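Local coordinates for protein glutathione S-transferase 1 (Ascaris suum, PDB 4Q5F) that conjugates reduced glutathione to a wide range of hydrophobic electrophiles and can also act as a glutathione peroxidase, at residues B[31-36]-B[85-90]; B[144-149]-B[188-193]; B[171-176]-B[195-200]. All blocks are in the same frame, centred on the assembly; numbering follows the deposited sequence.

Contact 1. Residues B[31-36]-B[85-90]; sequences RLIFHQ and RQFGLA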
# COMPACT_ATOMS: atom_id res chain seq x y z
N ARG B 31 1.95 15.15 8.44
CA ARG B 31 1.81 16.50 8.97
C ARG B 31 0.34 16.89 9.07
O ARG B 31 -0.12 17.38 10.10
CB ARG B 31 2.53 17.51 8.07
CG ARG B 31 4.03 17.33 7.99
CD ARG B 31 4.64 18.30 7.00
NE ARG B 31 6.09 18.10 6.85
CZ ARG B 31 6.73 17.98 5.69
NH1 ARG B 31 6.09 18.05 4.53
NH2 ARG B 31 8.04 17.80 5.69
N LEU B 32 -0.40 16.65 7.99
CA LEU B 32 -1.82 16.95 7.94
C LEU B 32 -2.59 16.21 9.03
O LEU B 32 -3.52 16.75 9.63
CB LEU B 32 -2.39 16.57 6.57
CG LEU B 32 -2.02 17.50 5.42
CD1 LEU B 32 -2.23 16.82 4.08
CD2 LEU B 32 -2.83 18.78 5.50
N ILE B 33 -2.19 14.97 9.29
CA ILE B 33 -2.86 14.15 10.29
C ILE B 33 -2.59 14.68 11.70
O ILE B 33 -3.47 14.65 12.55
CB ILE B 33 -2.45 12.67 10.16
CG1 ILE B 33 -2.91 12.11 8.81
CG2 ILE B 33 -3.07 11.83 11.27
CD1 ILE B 33 -2.25 10.81 8.40
N PHE B 34 -1.37 15.15 11.94
CA PHE B 34 -1.05 15.77 13.22
C PHE B 34 -1.88 17.02 13.44
O PHE B 34 -2.52 17.18 14.48
CB PHE B 34 0.43 16.16 13.30
CG PHE B 34 1.36 15.01 13.55
CD1 PHE B 34 1.25 14.25 14.70
CD2 PHE B 34 2.36 14.70 12.65
CE1 PHE B 34 2.11 13.20 14.94
CE2 PHE B 34 3.23 13.65 12.88
CZ PHE B 34 3.10 12.90 14.03
N HIS B 35 -1.88 17.91 12.46
CA HIS B 35 -2.52 19.21 12.59
C HIS B 35 -4.03 19.09 12.75
O HIS B 35 -4.64 19.86 13.49
CB HIS B 35 -2.17 20.11 11.41
CG HIS B 35 -0.82 20.75 11.54
ND1 HIS B 35 0.30 20.29 10.89
CD2 HIS B 35 -0.41 21.82 12.27
CE1 HIS B 35 1.33 21.04 11.20
NE2 HIS B 35 0.93 21.98 12.04
N GLN B 36 -4.63 18.12 12.07
CA GLN B 36 -6.06 17.88 12.23
C GLN B 36 -6.37 17.52 13.67
O GLN B 36 -7.28 18.07 14.29
CB GLN B 36 -6.53 16.74 11.31
CG GLN B 36 -7.98 16.31 11.52
CD GLN B 36 -8.96 17.46 11.37
OE1 GLN B 36 -8.64 18.50 10.79
NE2 GLN B 36 -10.17 17.27 11.89
N ARG B 85 -5.10 5.88 13.62
CA ARG B 85 -5.69 5.05 14.67
C ARG B 85 -5.43 5.64 16.05
O ARG B 85 -6.31 5.61 16.91
CB ARG B 85 -5.14 3.63 14.58
CG ARG B 85 -5.72 2.84 13.42
CD ARG B 85 -4.86 1.67 13.01
NE ARG B 85 -4.90 0.57 13.98
CZ ARG B 85 -4.78 -0.71 13.66
NH1 ARG B 85 -4.62 -1.09 12.40
NH2 ARG B 85 -4.84 -1.63 14.62
N GLN B 86 -4.24 6.19 16.25
CA GLN B 86 -3.89 6.83 17.51
C GLN B 86 -4.80 8.02 17.80
O GLN B 86 -5.11 8.29 18.96
CB GLN B 86 -2.44 7.30 17.49
CG GLN B 86 -1.42 6.18 17.66
CD GLN B 86 -1.51 5.50 19.01
OE1 GLN B 86 -1.70 6.15 20.03
NE2 GLN B 86 -1.37 4.18 19.02
N PHE B 87 -5.23 8.71 16.75
CA PHE B 87 -5.97 9.97 16.90
C PHE B 87 -7.46 9.84 16.59
O PHE B 87 -8.16 10.84 16.48
CB PHE B 87 -5.37 11.05 16.00
CG PHE B 87 -3.89 11.29 16.22
CD1 PHE B 87 -3.26 10.85 17.37
CD2 PHE B 87 -3.15 11.98 15.27
CE1 PHE B 87 -1.91 11.08 17.56
CE2 PHE B 87 -1.80 12.21 15.47
CZ PHE B 87 -1.18 11.76 16.61
N GLY B 88 -7.94 8.61 16.45
CA GLY B 88 -9.35 8.38 16.17
C GLY B 88 -9.79 8.95 14.83
O GLY B 88 -10.91 9.43 14.70
N LEU B 89 -8.90 8.90 13.85
CA LEU B 89 -9.20 9.36 12.49
C LEU B 89 -9.07 8.20 11.50
O LEU B 89 -8.66 8.40 10.36
CB LEU B 89 -8.24 10.48 12.09
CG LEU B 89 -8.38 11.81 12.85
CD1 LEU B 89 -7.19 12.71 12.57
CD2 LEU B 89 -9.67 12.50 12.45
N ALA B 90 -9.43 7.01 11.96
CA ALA B 90 -9.22 5.79 11.17
C ALA B 90 -10.52 5.07 10.84
O ALA B 90 -10.53 4.16 10.02
CB ALA B 90 -8.27 4.86 11.91

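Contact 2. Residues B[144-149]-B[188-193]; sequences HLPLLE and SGHLQL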
# COMPACT_ATOMS: atom_id res chain seq x y z
N HIS B 144 -9.36 6.43 -12.96
CA HIS B 144 -9.35 6.38 -11.50
C HIS B 144 -10.31 7.35 -10.81
O HIS B 144 -10.93 6.99 -9.81
CB HIS B 144 -7.93 6.60 -10.98
CG HIS B 144 -7.04 5.41 -11.17
ND1 HIS B 144 -7.05 4.34 -10.30
CD2 HIS B 144 -6.13 5.11 -12.13
CE1 HIS B 144 -6.17 3.44 -10.71
NE2 HIS B 144 -5.61 3.88 -11.82
N LEU B 145 -10.44 8.56 -11.34
CA LEU B 145 -11.31 9.56 -10.72
C LEU B 145 -12.76 9.09 -10.60
O LEU B 145 -13.38 9.26 -9.55
CB LEU B 145 -11.24 10.89 -11.47
CG LEU B 145 -9.91 11.65 -11.40
CD1 LEU B 145 -10.04 13.00 -12.09
CD2 LEU B 145 -9.43 11.84 -9.97
N PRO B 146 -13.32 8.50 -11.68
CA PRO B 146 -14.68 7.97 -11.53
C PRO B 146 -14.80 6.92 -10.42
O PRO B 146 -15.84 6.83 -9.77
CB PRO B 146 -14.98 7.33 -12.89
CG PRO B 146 -13.76 7.54 -13.74
CD PRO B 146 -12.90 8.55 -13.08
N LEU B 147 -13.74 6.14 -10.20
CA LEU B 147 -13.76 5.11 -9.17
C LEU B 147 -13.71 5.73 -7.77
O LEU B 147 -14.37 5.24 -6.85
CB LEU B 147 -12.59 4.14 -9.36
CG LEU B 147 -12.59 3.39 -10.69
CD1 LEU B 147 -11.30 2.61 -10.89
CD2 LEU B 147 -13.79 2.46 -10.80
N LEU B 148 -12.94 6.80 -7.61
CA LEU B 148 -12.89 7.51 -6.33
C LEU B 148 -14.21 8.22 -6.07
O LEU B 148 -14.70 8.27 -4.94
CB LEU B 148 -11.75 8.53 -6.32
CG LEU B 148 -10.31 8.02 -6.39
CD1 LEU B 148 -9.34 9.18 -6.24
CD2 LEU B 148 -10.03 6.95 -5.35
N GLU B 149 -14.80 8.77 -7.13
CA GLU B 149 -16.04 9.51 -7.03
C GLU B 149 -17.21 8.57 -6.76
O GLU B 149 -18.13 8.90 -6.02
CB GLU B 149 -16.29 10.30 -8.32
CG GLU B 149 -17.00 11.62 -8.13
CD GLU B 149 -16.96 12.48 -9.38
OE1 GLU B 149 -16.81 11.91 -10.48
OE2 GLU B 149 -17.08 13.72 -9.27
N SER B 188 -11.59 18.64 -13.75
CA SER B 188 -12.68 19.05 -14.62
C SER B 188 -13.51 17.85 -15.04
O SER B 188 -12.99 16.90 -15.62
CB SER B 188 -12.13 19.76 -15.86
OG SER B 188 -11.55 21.00 -15.52
N GLY B 189 -14.81 17.89 -14.72
CA GLY B 189 -15.72 16.80 -15.02
C GLY B 189 -16.14 16.03 -13.77
O GLY B 189 -17.03 15.19 -13.83
N HIS B 190 -15.49 16.34 -12.65
CA HIS B 190 -15.73 15.64 -11.38
C HIS B 190 -15.94 16.62 -10.24
O HIS B 190 -15.04 16.82 -9.42
CB HIS B 190 -14.53 14.76 -11.05
CG HIS B 190 -14.20 13.75 -12.09
ND1 HIS B 190 -14.76 12.49 -12.11
CD2 HIS B 190 -13.38 13.80 -13.16
CE1 HIS B 190 -14.30 11.81 -13.14
NE2 HIS B 190 -13.45 12.59 -13.80
N LEU B 191 -17.12 17.22 -10.17
CA LEU B 191 -17.40 18.23 -9.16
C LEU B 191 -17.56 17.63 -7.77
O LEU B 191 -17.28 18.29 -6.77
CB LEU B 191 -18.62 19.08 -9.55
CG LEU B 191 -20.05 18.52 -9.59
CD1 LEU B 191 -20.64 18.38 -8.22
CD2 LEU B 191 -20.93 19.46 -10.39
N GLN B 192 -18.03 16.39 -7.70
CA GLN B 192 -18.21 15.72 -6.41
C GLN B 192 -16.86 15.57 -5.71
O GLN B 192 -16.78 15.62 -4.48
CB GLN B 192 -18.89 14.36 -6.58
CG GLN B 192 -20.33 14.43 -7.05
CD GLN B 192 -21.23 15.16 -6.06
OE1 GLN B 192 -20.94 15.22 -4.87
NE2 GLN B 192 -22.33 15.72 -6.56
N LEU B 193 -15.80 15.38 -6.49
CA LEU B 193 -14.45 15.37 -5.95
C LEU B 193 -13.99 16.78 -5.63
O LEU B 193 -13.32 17.02 -4.62
CB LEU B 193 -13.47 14.71 -6.93
CG LEU B 193 -13.48 13.19 -7.07
CD1 LEU B 193 -12.34 12.76 -7.98
CD2 LEU B 193 -13.38 12.48 -5.73

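Contact 3. Residues B[171-176]-B[195-200]; sequences VITDSL and KYIEHV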
# COMPACT_ATOMS: atom_id res chain seq x y z
N VAL B 171 -4.99 12.89 3.31
CA VAL B 171 -3.87 12.65 2.40
C VAL B 171 -4.31 12.71 0.94
O VAL B 171 -3.62 13.29 0.10
CB VAL B 171 -3.21 11.28 2.67
CG1 VAL B 171 -2.06 11.02 1.70
CG2 VAL B 171 -2.71 11.22 4.11
N ILE B 172 -5.46 12.10 0.65
CA ILE B 172 -5.97 12.05 -0.71
C ILE B 172 -6.23 13.45 -1.26
O ILE B 172 -5.72 13.81 -2.32
CB ILE B 172 -7.27 11.21 -0.79
CG1 ILE B 172 -6.95 9.73 -0.62
CG2 ILE B 172 -8.01 11.43 -2.12
CD1 ILE B 172 -8.16 8.84 -0.41
N THR B 173 -7.01 14.24 -0.53
CA THR B 173 -7.41 15.56 -1.00
C THR B 173 -6.23 16.51 -1.17
O THR B 173 -6.22 17.35 -2.07
CB THR B 173 -8.43 16.20 -0.04
OG1 THR B 173 -7.89 16.22 1.29
CG2 THR B 173 -9.73 15.42 -0.05
N ASP B 174 -5.22 16.38 -0.31
CA ASP B 174 -4.04 17.22 -0.42
C ASP B 174 -3.26 16.89 -1.68
O ASP B 174 -2.83 17.78 -2.41
CB ASP B 174 -3.13 17.05 0.80
CG ASP B 174 -1.92 17.97 0.76
OD1 ASP B 174 -2.09 19.18 1.00
OD2 ASP B 174 -0.80 17.47 0.50
N SER B 175 -3.10 15.59 -1.94
CA SER B 175 -2.36 15.13 -3.11
C SER B 175 -3.09 15.52 -4.40
O SER B 175 -2.47 16.03 -5.33
CB SER B 175 -2.17 13.62 -3.05
OG SER B 175 -1.66 13.22 -1.79
N LEU B 176 -4.39 15.26 -4.44
CA LEU B 176 -5.21 15.63 -5.60
C LEU B 176 -5.13 17.13 -5.85
O LEU B 176 -5.00 17.57 -6.99
CB LEU B 176 -6.67 15.22 -5.38
CG LEU B 176 -6.99 13.73 -5.36
CD1 LEU B 176 -8.48 13.52 -5.12
CD2 LEU B 176 -6.55 13.05 -6.65
N LYS B 195 -15.82 19.34 -4.71
CA LYS B 195 -16.45 19.73 -3.45
C LYS B 195 -15.77 19.03 -2.28
O LYS B 195 -15.46 19.65 -1.27
CB LYS B 195 -17.94 19.36 -3.46
CG LYS B 195 -18.80 20.23 -4.36
CD LYS B 195 -20.29 20.05 -4.05
CE LYS B 195 -20.89 18.89 -4.84
NZ LYS B 195 -22.28 18.54 -4.42
N TYR B 196 -15.56 17.73 -2.45
CA TYR B 196 -14.90 16.89 -1.45
C TYR B 196 -13.55 17.46 -1.03
O TYR B 196 -13.22 17.49 0.16
CB TYR B 196 -14.75 15.48 -2.03
CG TYR B 196 -13.83 14.54 -1.29
CD1 TYR B 196 -14.04 14.23 0.05
CD2 TYR B 196 -12.77 13.93 -1.94
CE1 TYR B 196 -13.21 13.36 0.72
CE2 TYR B 196 -11.93 13.06 -1.28
CZ TYR B 196 -12.16 12.78 0.05
OH TYR B 196 -11.32 11.90 0.70
N ILE B 197 -12.78 17.91 -2.01
CA ILE B 197 -11.48 18.52 -1.74
C ILE B 197 -11.64 19.89 -1.08
O ILE B 197 -10.87 20.25 -0.20
CB ILE B 197 -10.65 18.65 -3.04
CG1 ILE B 197 -10.33 17.26 -3.59
CG2 ILE B 197 -9.35 19.42 -2.80
CD1 ILE B 197 -9.86 17.27 -5.03
N GLU B 198 -12.65 20.64 -1.52
CA GLU B 198 -12.92 21.96 -0.95
C GLU B 198 -13.30 21.82 0.52
O GLU B 198 -12.85 22.59 1.37
CB GLU B 198 -14.07 22.64 -1.71
CG GLU B 198 -14.27 24.10 -1.35
CD GLU B 198 -15.60 24.64 -1.83
OE1 GLU B 198 -16.64 24.29 -1.23
OE2 GLU B 198 -15.62 25.42 -2.81
N HIS B 199 -14.14 20.83 0.82
CA HIS B 199 -14.64 20.60 2.17
C HIS B 199 -13.51 20.29 3.15
O HIS B 199 -13.32 21.01 4.13
CB HIS B 199 -15.65 19.45 2.16
CG HIS B 199 -16.26 19.17 3.50
ND1 HIS B 199 -17.60 19.33 3.76
CD2 HIS B 199 -15.70 18.74 4.66
CE1 HIS B 199 -17.85 19.01 5.01
NE2 HIS B 199 -16.72 18.65 5.58
N VAL B 200 -12.78 19.21 2.89
CA VAL B 200 -11.72 18.75 3.79
C VAL B 200 -10.72 19.86 4.08
O VAL B 200 -10.28 20.03 5.22
CB VAL B 200 -10.97 17.54 3.18
CG1 VAL B 200 -9.79 17.10 4.07
CG2 VAL B 200 -11.95 16.39 2.93

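Contact 1. Residues B[31-36]-B[85-90]
Across the contact the carbonyl oxygen of Ile33 makes van der Waals contacts and no hydrogen bond: Phe87 CD2 lies 3.8 Å from Ile33 O, and Leu89 CD1 is the looser neighbour at 4.2 Å from the same oxygen. The oxygen lies at the edge of the Phe87 ring, near its plane. Ile33 adds its CG2 branch, 4.0 Å from Phe87 CD2, the two side chains crossing at about a right angle. CG2 lies opposite the backbone N across the CA-CB bond, which leaves CG1 beside that N. Further along the ring, Phe87 CE2 comes to 3.7 Å from Phe34 CD1; the ring centroids are 6.0 Å apart and the planes lie 52° apart, an oblique aromatic pair. Helix 27-37, which carries these residues, is the connection of a beta-alpha-beta crossover between parallel strands 16-21 and 42-46 of the thioredoxin-like N-terminal domain, whereas Phe87 follows directly on helix 76-86. Phe34 continues the aromatic packing by stacking on Phe41. On the other flank Gln36 approaches with its aliphatic part: CG lies 3.8 Å from Leu89 CD1. That position follows from CG being anti to the backbone N (chi1 173°) before the chain bends at the next bond. Within the helix, Arg31 O accepts hydrogen bonds from both the backbone N and the ring ND1 of His35, with His35 ND1 3.0 Å from Arg31 O and above the carbonyl plane. That ring stacks on Trp209 of helix 204-212.

Contact 2. Residues B[144-149]-B[188-193]
Glu149 OE1 accepts a short, nearly straight hydrogen bond from His190 ND1, 2.7 Å long with an angle of 164° at the hydrogen. The oxygen lies in the plane of the imidazole, while the donor comes to it from above the carboxylate plane. The other oxygen, Glu149 OE2, faces the start of helix 191-201 and takes weak bonds from two backbone amides, Gln192 N at 3.2 Å and Leu193 N at 3.5 Å. His190 occupies the N-cap position of this helix. Its bond and the weak amide bonds place the carboxylate of one helix of the all-helical GST C-terminal domain at the amino end of another, where the amides of the first turn would probably favour its negative charge. Over one face of the same imidazole, Leu145 makes a CH-pi contact: its CB lies 3.7 Å from the centroid of the His190 ring, close to the ring normal. Leu145 CD1 reaches His190 CD2, and Pro146 CD comes within 3.5 Å of His190 CE1. Deeper in, Leu145 CD2 packs 3.6 Å from Leu193 CD1, and Leu148 CB adds a looser contact to Leu193 CD2. Leu145 and Leu148 in turn lean on Phe110 and Ile103 of helix 94-114.

Contact 3. Residues B[171-176]-B[195-200]
Thr173 is central to this contact, and its side-chain atoms divide among Ile197, Tyr196 and Val200 of helix 191-201. Thr173 CB starts beside Ile197, 4.2 Å from Ile197 CG1. From there the methyl CG2 goes to Tyr196 and lies over one face of the ring, offset toward the rim: a CH-pi contact with Thr173 CG2 3.8 Å from the centroid of the Tyr196 ring, 24° off its normal. The methyl also touches Val200 CG2. The hydroxyl takes the other branch, where OG1 meets an apolar partner in the facing helix, Val200 CG1, at 3.5 Å. Its polar need is met within its own helix: with chi1 at 55°, OG1 sits between the backbone N and the carbonyl carbon and is hydrogen-bonded to the oxygen of Asp169. The same residue serves Tyr196, whose OH is hydrogen-bonded to Asp169 OD1, which holds the outer end of the ring while the methyl rests on its face. Ile172 CG2 comes up at the edge of this ring, 4.3 Å from Tyr196 CE2. One turn further along the helix, Leu176 CB packs 3.8 Å from Ile197 CD1, the two side chains crossing at about a right angle, and Ile197 CG2 approaches the backbone oxygen of Thr173. The short helical segments come as close as 9.3 Å between axes, with an angle of 112° between their directions. Both helices belong to the GST C-terminal domain: helix 167-182 turns Ile172 to Phe104 and Phe107 of helix 94-114, and Asp174 to Leu32 of helix 27-37 in the N-terminal domain, while helix 191-201 packs on the flank that bears Thr173.

Overall arrangement
Contacts 2 and 3 share helix 191-201: its first turn faces helix 129-155 and its later turns face helix 167-182, with the contact centres 11 Å apart. Contact 1 belongs to the N-terminal domain, yet it touches contact 3 directly, Leu32 CD1 lying 3.4 Å from Asp174 CB, so these two contacts meet at the interface between the domains. Their centres are 15 Å apart, whereas contacts 1 and 2 are 25 Å apart between centres and do not touch. None of the three lines the glutathione pocket. The side chains of Ile33, Leu148 and Ile172 lie about 12, 11 and 13 Å from a bound glutathione, and that of Ile33 about 9 Å from that of the pocket residue Ser76.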